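Local coordinates for protein myosin-I heavy chain (Dictyostelium discoideum, PDB 5EJY) that is an actin-based motor with ATPase activity in early phagocytosis and adhesion; this chain is its first MyTH4-FERM tail domain, at residues 150-154 with 167-171; 5-10 with 142-146; 109-113 with 125-129. All coordinates share one frame; numbering follows the deposited sequence.

Contact 1 of 3, residues 150-154 with 167-171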
loop_
_atom_site.group_PDB
_atom_site.type_symbol
_atom_site.label_atom_id
_atom_site.label_comp_id
_atom_site.label_asym_id
_atom_site.label_seq_id
_atom_site.Cartn_x
_atom_site.Cartn_y
_atom_site.Cartn_z
ATOM N N LEU A 150 6.332 1.550 -29.261
ATOM C CA LEU A 150 6.562 0.364 -28.434
ATOM C C LEU A 150 6.284 -0.926 -29.216
ATOM O O LEU A 150 7.085 -1.840 -29.225
ATOM C CB LEU A 150 5.656 0.395 -27.190
ATOM C CG LEU A 150 6.002 1.411 -26.096
ATOM C CD1 LEU A 150 4.999 1.324 -24.949
ATOM C CD2 LEU A 150 7.408 1.158 -25.596
ATOM N N LYS A 151 5.115 -0.998 -29.830
ATOM C CA LYS A 151 4.701 -2.231 -30.488
ATOM C C LYS A 151 5.610 -2.534 -31.674
ATOM O O LYS A 151 6.018 -3.683 -31.884
ATOM C CB LYS A 151 3.237 -2.146 -30.919
ATOM C CG LYS A 151 2.284 -1.903 -29.772
ATOM C CD LYS A 151 0.846 -2.236 -30.128
ATOM C CE LYS A 151 0.594 -3.739 -30.060
ATOM N NZ LYS A 151 -0.850 -4.051 -30.287
ATOM N N THR A 152 5.948 -1.505 -32.442
ATOM C CA THR A 152 6.898 -1.691 -33.540
ATOM C C THR A 152 8.200 -2.260 -33.001
ATOM O O THR A 152 8.801 -3.164 -33.593
ATOM C CB THR A 152 7.191 -0.374 -34.278
ATOM O OG1 THR A 152 5.988 0.106 -34.891
ATOM C CG2 THR A 152 8.254 -0.588 -35.350
ATOM N N THR A 153 8.644 -1.737 -31.866
ATOM C CA THR A 153 9.890 -2.213 -31.277
ATOM C C THR A 153 9.772 -3.676 -30.843
ATOM O O THR A 153 10.698 -4.470 -31.032
ATOM C CB THR A 153 10.286 -1.368 -30.069
ATOM O OG1 THR A 153 10.518 -0.016 -30.490
ATOM C CG2 THR A 153 11.538 -1.921 -29.427
ATOM N N ILE A 154 8.626 -4.021 -30.262
ATOM C CA ILE A 154 8.383 -5.377 -29.785
ATOM C C ILE A 154 8.250 -6.379 -30.944
ATOM O O ILE A 154 8.692 -7.524 -30.851
ATOM C CB ILE A 154 7.096 -5.443 -28.938
ATOM C CG1 ILE A 154 7.251 -4.626 -27.638
ATOM C CG2 ILE A 154 6.754 -6.897 -28.619
ATOM C CD1 ILE A 154 5.915 -4.266 -26.979
ATOM N N ALA A 167 10.855 -3.165 -23.645
ATOM C CA ALA A 167 9.746 -2.627 -24.417
ATOM C C ALA A 167 8.456 -3.370 -24.114
ATOM O O ALA A 167 7.407 -2.755 -23.951
ATOM C CB ALA A 167 10.053 -2.648 -25.927
ATOM N N GLN A 168 8.522 -4.696 -24.047
ATOM C CA GLN A 168 7.330 -5.456 -23.698
ATOM C C GLN A 168 6.835 -5.119 -22.283
ATOM O O GLN A 168 5.642 -4.983 -22.070
ATOM C CB GLN A 168 7.581 -6.961 -23.798
ATOM C CG GLN A 168 7.768 -7.441 -25.228
ATOM C CD GLN A 168 7.732 -8.956 -25.323
ATOM O OE1 GLN A 168 8.657 -9.638 -24.873
ATOM N NE2 GLN A 168 6.651 -9.490 -25.884
ATOM N N ALA A 169 7.751 -5.012 -21.334
ATOM C CA ALA A 169 7.363 -4.703 -19.946
ATOM C C ALA A 169 6.820 -3.276 -19.818
ATOM O O ALA A 169 5.956 -2.998 -18.972
ATOM C CB ALA A 169 8.531 -4.920 -19.010
ATOM N N SER A 170 7.323 -2.376 -20.665
ATOM C CA SER A 170 6.848 -0.989 -20.683
ATOM C C SER A 170 5.433 -0.927 -21.210
ATOM O O SER A 170 4.593 -0.253 -20.648
ATOM C CB SER A 170 7.735 -0.098 -21.558
ATOM O OG SER A 170 9.035 0.026 -21.020
ATOM N N TYR A 171 5.167 -1.627 -22.309
ATOM C CA TYR A 171 3.822 -1.629 -22.865
ATOM C C TYR A 171 2.830 -2.208 -21.867
ATOM O O TYR A 171 1.741 -1.670 -21.670
ATOM C CB TYR A 171 3.779 -2.451 -24.167
ATOM C CG TYR A 171 2.468 -2.311 -24.901
ATOM C CD1 TYR A 171 2.217 -1.204 -25.694
ATOM C CD2 TYR A 171 1.481 -3.286 -24.806
ATOM C CE1 TYR A 171 1.022 -1.066 -26.375
ATOM C CE2 TYR A 171 0.282 -3.160 -25.484
ATOM C CZ TYR A 171 0.060 -2.047 -26.270
ATOM O OH TYR A 171 -1.128 -1.894 -26.948
#
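Lys151 lays its methylene chain obliquely across the ring of Tyr171, with CG 3.7 Å from Tyr171 CE1. Lys151 CD lies 3.8 Å from Tyr171 OH, and the bend at chi3 (79°) then turns CE and the ammonium group. The ammonium group is held by Gln4, Leu6 O and Asp8. Tyr171 OH also bonds to Gln4 and to Ile5 N. Leu150 meets the same ring at its edge: its CD1 lies in plane, 3.8 Å from Tyr171 CD1. These residues join helices 143-155 and 161-180 of the MyTH4 domain. The two are consecutive and form a helical hairpin, with local axes 9.3 Å apart and N-to-C directions 146° apart. One turn further along the first helix Ile154 is wedged against the second helix. Its CG2 packs 3.6 Å from Gln168 CG, and its CD1 lies 3.7 Å from Ala167 O and also touches Tyr171 CB. Ala167 CB fits between Ile154 CG1 and Thr153 CG2. With an alanine at Tyr171, Leu150 CD1 and the Lys151 methylenes would probably border a gap, and Ile5 N would lose its hydroxyl partner. Trp126 of helix 119-133 packs on Leu150 and Thr153.

Contact 2 of 3, residues 5-10 with 142-146; sequences ILNDEE and LIKYF
The carboxylate of Glu10 is the flat group that reaches across to Lys144. Its OE2 faces Lys144 NZ at 3.7 Å, a long salt bridge. Its other oxygen, OE1, is met on the anti side by Asn7 N, at 3.2 Å and 26° out of the carboxylate plane. This bond limits how the carboxylate can rotate, while the backbone bond from Glu10 N to Asn7 O closes the turn. On the helix side, the ring of Tyr145 has Leu142 O at its edge, in plane, and stacks edge-to-face with Tyr14.

Beside the ion pair the contact is aliphatic. Leu6 CD1 presses on Lys144 CD at 3.4 Å, tighter than usual for two carbons. The lysine chain bends at chi2 (-111°), away from a staggered value, which suggests some strain there. The other branch, Leu6 CD2, rests 3.5 Å from Lys144 O. Next along, Ile5 CG2 meets Ile143 CG1 at 4.1 Å, the two side chains crossing at about a right angle. Ile5 also touches Leu174 and Gln175 of helix 161-180.

The N-terminal chain thus lies on the start of helix 143-155 of the MyTH4 domain. No hydrogen bond joins the two segments. Close fit of methyls and methylenes probably contributes most of the hold, with the long ion pair adding only a weak attraction near the surface.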
loop_
_atom_site.group_PDB
_atom_site.type_symbol
_atom_site.label_atom_id
_atom_site.label_comp_id
_atom_site.label_asym_id
_atom_site.label_seq_id
_atom_site.Cartn_x
_atom_site.Cartn_y
_atom_site.Cartn_z
ATOM N N ILE A 5 -3.625 -0.678 -25.945
ATOM C CA ILE A 5 -3.625 0.776 -25.968
ATOM C C ILE A 5 -3.815 1.186 -27.427
ATOM O O ILE A 5 -4.418 2.216 -27.731
ATOM C CB ILE A 5 -2.292 1.340 -25.435
ATOM C CG1 ILE A 5 -2.089 0.933 -23.971
ATOM C CG2 ILE A 5 -2.266 2.854 -25.554
ATOM C CD1 ILE A 5 -0.629 0.827 -23.571
ATOM N N LEU A 6 -3.297 0.343 -28.313
ATOM C CA LEU A 6 -3.354 0.573 -29.751
ATOM C C LEU A 6 -3.406 -0.763 -30.477
ATOM O O LEU A 6 -2.615 -1.662 -30.184
ATOM C CB LEU A 6 -2.106 1.331 -30.201
ATOM C CG LEU A 6 -2.190 1.972 -31.583
ATOM C CD1 LEU A 6 -3.298 3.007 -31.562
ATOM C CD2 LEU A 6 -0.875 2.610 -31.947
ATOM N N ASN A 7 -4.327 -0.900 -31.426
ATOM C CA ASN A 7 -4.371 -2.097 -32.271
ATOM C C ASN A 7 -3.191 -2.179 -33.241
ATOM O O ASN A 7 -2.665 -1.153 -33.674
ATOM C CB ASN A 7 -5.678 -2.143 -33.061
ATOM C CG ASN A 7 -6.892 -2.223 -32.167
ATOM O OD1 ASN A 7 -6.886 -2.919 -31.149
ATOM N ND2 ASN A 7 -7.944 -1.501 -32.538
ATOM N N ASP A 8 -2.781 -3.397 -33.595
ATOM C CA ASP A 8 -1.689 -3.566 -34.549
ATOM C C ASP A 8 -1.969 -2.777 -35.831
ATOM O O ASP A 8 -1.054 -2.260 -36.465
ATOM C CB ASP A 8 -1.463 -5.049 -34.892
ATOM C CG ASP A 8 -0.681 -5.799 -33.814
ATOM O OD1 ASP A 8 0.036 -5.158 -33.012
ATOM O OD2 ASP A 8 -0.773 -7.046 -33.782
ATOM N N GLU A 9 -3.242 -2.675 -36.195
ATOM C CA GLU A 9 -3.627 -2.086 -37.475
ATOM C C GLU A 9 -3.536 -0.567 -37.461
ATOM O O GLU A 9 -3.574 0.076 -38.513
ATOM C CB GLU A 9 -5.050 -2.506 -37.839
ATOM C CG GLU A 9 -6.082 -2.057 -36.821
ATOM C CD GLU A 9 -7.501 -2.290 -37.289
ATOM O OE1 GLU A 9 -7.678 -2.827 -38.407
ATOM O OE2 GLU A 9 -8.436 -1.933 -36.540
ATOM N N GLU A 10 -3.428 0.004 -36.264
ATOM C CA GLU A 10 -3.339 1.452 -36.104
ATOM C C GLU A 10 -1.898 1.888 -35.947
ATOM O O GLU A 10 -1.612 3.080 -35.909
ATOM C CB GLU A 10 -4.092 1.910 -34.862
ATOM C CG GLU A 10 -5.586 1.688 -34.850
ATOM C CD GLU A 10 -6.189 2.164 -33.541
ATOM O OE1 GLU A 10 -6.220 1.367 -32.573
ATOM O OE2 GLU A 10 -6.599 3.346 -33.468
ATOM N N LEU A 142 -0.010 12.326 -27.131
ATOM C CA LEU A 142 1.174 11.606 -27.573
ATOM C C LEU A 142 1.050 10.093 -27.431
ATOM O O LEU A 142 1.770 9.346 -28.086
ATOM C CB LEU A 142 2.408 12.111 -26.809
ATOM C CG LEU A 142 3.755 11.402 -27.001
ATOM C CD1 LEU A 142 4.272 11.492 -28.458
ATOM C CD2 LEU A 142 4.765 11.997 -26.026
ATOM N N ILE A 143 0.135 9.634 -26.585
ATOM C CA ILE A 143 0.154 8.232 -26.189
ATOM C C ILE A 143 0.022 7.228 -27.342
ATOM O O ILE A 143 0.618 6.177 -27.288
ATOM C CB ILE A 143 -0.887 7.906 -25.113
ATOM C CG1 ILE A 143 -0.688 6.473 -24.608
ATOM C CG2 ILE A 143 -2.298 8.161 -25.629
ATOM C CD1 ILE A 143 -1.337 6.224 -23.245
ATOM N N LYS A 144 -0.768 7.541 -28.362
ATOM C CA LYS A 144 -0.900 6.622 -29.496
ATOM C C LYS A 144 0.392 6.519 -30.309
ATOM O O LYS A 144 0.753 5.446 -30.785
ATOM C CB LYS A 144 -2.068 7.023 -30.391
ATOM C CG LYS A 144 -3.399 7.065 -29.667
ATOM C CD LYS A 144 -4.329 5.954 -30.118
ATOM C CE LYS A 144 -5.790 6.338 -29.895
ATOM N NZ LYS A 144 -6.726 5.236 -30.256
ATOM N N TYR A 145 1.094 7.636 -30.462
ATOM C CA TYR A 145 2.362 7.627 -31.173
ATOM C C TYR A 145 3.383 6.823 -30.395
ATOM O O TYR A 145 4.164 6.071 -30.969
ATOM C CB TYR A 145 2.876 9.051 -31.383
ATOM C CG TYR A 145 1.972 9.887 -32.252
ATOM C CD1 TYR A 145 2.066 9.830 -33.647
ATOM C CD2 TYR A 145 1.023 10.725 -31.693
ATOM C CE1 TYR A 145 1.230 10.604 -34.446
ATOM C CE2 TYR A 145 0.186 11.491 -32.484
ATOM C CZ TYR A 145 0.298 11.425 -33.860
ATOM O OH TYR A 145 -0.533 12.189 -34.646
ATOM N N PHE A 146 3.376 6.980 -29.075
ATOM C CA PHE A 146 4.348 6.279 -28.259
ATOM C C PHE A 146 4.006 4.803 -28.227
ATOM O O PHE A 146 4.885 3.956 -28.285
ATOM C CB PHE A 146 4.431 6.851 -26.824
ATOM C CG PHE A 146 5.391 6.102 -25.963
ATOM C CD1 PHE A 146 6.751 6.158 -26.216
ATOM C CD2 PHE A 146 4.938 5.289 -24.941
ATOM C CE1 PHE A 146 7.651 5.429 -25.439
ATOM C CE2 PHE A 146 5.839 4.550 -24.167
ATOM C CZ PHE A 146 7.187 4.632 -24.411
#

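Contact 3 of 3, residues 109-113 with 125-129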
loop_
_atom_site.group_PDB
_atom_site.type_symbol
_atom_site.label_atom_id
_atom_site.label_comp_id
_atom_site.label_asym_id
_atom_site.label_seq_id
_atom_site.Cartn_x
_atom_site.Cartn_y
_atom_site.Cartn_z
ATOM N N LEU A 109 13.098 10.448 -24.751
ATOM C CA LEU A 109 13.461 9.024 -24.698
ATOM C C LEU A 109 13.270 8.331 -26.053
ATOM O O LEU A 109 14.059 7.463 -26.441
ATOM C CB LEU A 109 12.668 8.297 -23.605
ATOM C CG LEU A 109 12.838 8.921 -22.217
ATOM C CD1 LEU A 109 11.947 8.239 -21.172
ATOM C CD2 LEU A 109 14.309 8.900 -21.787
ATOM N N ILE A 110 12.206 8.698 -26.758
ATOM C CA ILE A 110 12.015 8.206 -28.124
ATOM C C ILE A 110 13.210 8.622 -28.966
ATOM O O ILE A 110 13.834 7.796 -29.640
ATOM C CB ILE A 110 10.732 8.767 -28.742
ATOM C CG1 ILE A 110 9.515 8.237 -27.981
ATOM C CG2 ILE A 110 10.642 8.403 -30.241
ATOM C CD1 ILE A 110 8.242 9.011 -28.234
ATOM N N LYS A 111 13.536 9.909 -28.898
ATOM C CA LYS A 111 14.676 10.479 -29.619
ATOM C C LYS A 111 15.984 9.734 -29.343
ATOM O O LYS A 111 16.686 9.325 -30.276
ATOM C CB LYS A 111 14.822 11.972 -29.267
ATOM C CG LYS A 111 16.179 12.585 -29.588
ATOM C CD LYS A 111 16.259 14.049 -29.113
ATOM C CE LYS A 111 17.683 14.579 -29.220
ATOM N NZ LYS A 111 18.111 14.658 -30.659
ATOM N N GLN A 112 16.318 9.560 -28.068
ATOM C CA GLN A 112 17.605 8.970 -27.715
ATOM C C GLN A 112 17.681 7.476 -28.011
ATOM O O GLN A 112 18.765 6.891 -27.975
ATOM C CB GLN A 112 17.952 9.223 -26.245
ATOM C CG GLN A 112 18.316 10.675 -25.932
ATOM C CD GLN A 112 19.540 11.156 -26.710
ATOM O OE1 GLN A 112 19.425 11.628 -27.839
ATOM N NE2 GLN A 112 20.709 11.042 -26.101
ATOM N N SER A 113 16.535 6.856 -28.273
ATOM C CA SER A 113 16.528 5.444 -28.638
ATOM C C SER A 113 16.359 5.268 -30.155
ATOM O O SER A 113 16.167 4.153 -30.636
ATOM C CB SER A 113 15.432 4.681 -27.882
ATOM O OG SER A 113 14.141 5.144 -28.251
ATOM N N VAL A 125 18.607 3.670 -22.382
ATOM C CA VAL A 125 17.452 4.494 -22.726
ATOM C C VAL A 125 16.173 3.690 -22.524
ATOM O O VAL A 125 15.183 4.221 -22.043
ATOM C CB VAL A 125 17.471 5.026 -24.179
ATOM C CG1 VAL A 125 16.242 5.914 -24.420
ATOM C CG2 VAL A 125 18.735 5.809 -24.450
ATOM N N TRP A 126 16.197 2.407 -22.877
ATOM C CA TRP A 126 14.997 1.584 -22.723
ATOM C C TRP A 126 14.660 1.290 -21.247
ATOM O O TRP A 126 13.485 1.151 -20.890
ATOM C CB TRP A 126 15.067 0.317 -23.588
ATOM C CG TRP A 126 14.632 0.604 -24.998
ATOM C CD1 TRP A 126 15.436 0.864 -26.083
ATOM C CD2 TRP A 126 13.284 0.723 -25.461
ATOM N NE1 TRP A 126 14.664 1.114 -27.190
ATOM C CE2 TRP A 126 13.340 1.034 -26.838
ATOM C CE3 TRP A 126 12.033 0.588 -24.847
ATOM C CZ2 TRP A 126 12.191 1.206 -27.610
ATOM C CZ3 TRP A 126 10.897 0.764 -25.608
ATOM C CH2 TRP A 126 10.980 1.066 -26.981
ATOM N N GLU A 127 15.681 1.234 -20.400
ATOM C CA GLU A 127 15.467 1.216 -18.951
ATOM C C GLU A 127 14.752 2.490 -18.479
ATOM O O GLU A 127 13.834 2.417 -17.661
ATOM C CB GLU A 127 16.787 1.059 -18.204
ATOM C CG GLU A 127 17.414 -0.346 -18.337
ATOM C CD GLU A 127 18.840 -0.409 -17.816
ATOM O OE1 GLU A 127 19.371 0.643 -17.407
ATOM O OE2 GLU A 127 19.438 -1.510 -17.828
ATOM N N LEU A 128 15.198 3.646 -18.978
ATOM C CA LEU A 128 14.539 4.922 -18.703
ATOM C C LEU A 128 13.101 4.937 -19.179
ATOM O O LEU A 128 12.216 5.433 -18.485
ATOM C CB LEU A 128 15.285 6.077 -19.367
ATOM C CG LEU A 128 16.659 6.409 -18.789
ATOM C CD1 LEU A 128 17.341 7.518 -19.602
ATOM C CD2 LEU A 128 16.524 6.818 -17.317
ATOM N N ILE A 129 12.870 4.421 -20.384
ATOM C CA ILE A 129 11.519 4.326 -20.914
ATOM C C ILE A 129 10.645 3.516 -19.952
ATOM O O ILE A 129 9.514 3.896 -19.636
ATOM C CB ILE A 129 11.537 3.705 -22.343
ATOM C CG1 ILE A 129 11.922 4.776 -23.374
ATOM C CG2 ILE A 129 10.189 3.138 -22.714
ATOM C CD1 ILE A 129 12.319 4.181 -24.781
HETATM O O HOH W 1 15.790 1.445 -29.789
#
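Leu109 and Val125 are the two bumps of this contact, and each fits a hollow on the other helix. Leu109 points at the helix 119-133 surface between Leu128 and Ile129. Its CB meets Ile129 CG1 at 3.6 Å. Its CD2 touches Leu128 CB at 3.8 Å, and the two leucine side chains cross at about a right angle. The other methyl, CD1, lies over the backbone between the two, near Leu128 O and Ile129 CA.

Val125 fills the matching hollow on 109-113, lined by Leu109, Gln112 and Ser113. With CG1 anti to the backbone N (chi1 -178°), its two methyls spread within this hollow. CG1 comes within 3.4 Å of Leu109 O and also touches Ser113 CB. CG2 packs against Gln112 O and CB. The amide of Gln112 leads off to Gln39.

Ser113 CB approaches Trp126 obliquely, 3.7 Å from its NE1. A water bridges the two segments beside this touch. It accepts from Trp126 NE1 at 2.9 Å, in the plane of the indole, and donates to Ser113 O at 2.9 Å. The buried indole N-H and the Ser113 carbonyl are thus satisfied together. Ser113 OG bonds to Tyr149 OH. Within 125-129, Ile129 CD1 lies over one face of the Trp126 ring, 3.5 Å above its plane and offset toward the rim; it also reaches Ser113 OG, at 4.0 Å.

Leu109 stands nearest Ile129, and Ser113 nearest Val125, so the segments run in opposite senses. Helix 53-70 covers Gln112, Val125 and Leu128 from a further side. This is a helical hairpin of two consecutive helices, part of the buried core of the all-helical MyTH4 domain.

How the contacts relate
From the N terminus, residues 5-10 come first and pair with 142-146, so contact 2 closes a loop of 131 residues. Contact 3 lies within that loop and closes a short one between helices 102-112 and 119-133. Contact 1 follows in series and closes the next hairpin, between helices 143-155 and 161-180. No loops cross. Helix 143-155 serves both contact 1 and contact 2. Contact 3 meets contact 1 where Trp126 packs on Ala167 and Ile129 touches Ser170. Phe146 joins contact 2 to contact 3 through Ile110 and Ile129. Together they tie the N-terminal chain and four helices together within the MyTH4 domain.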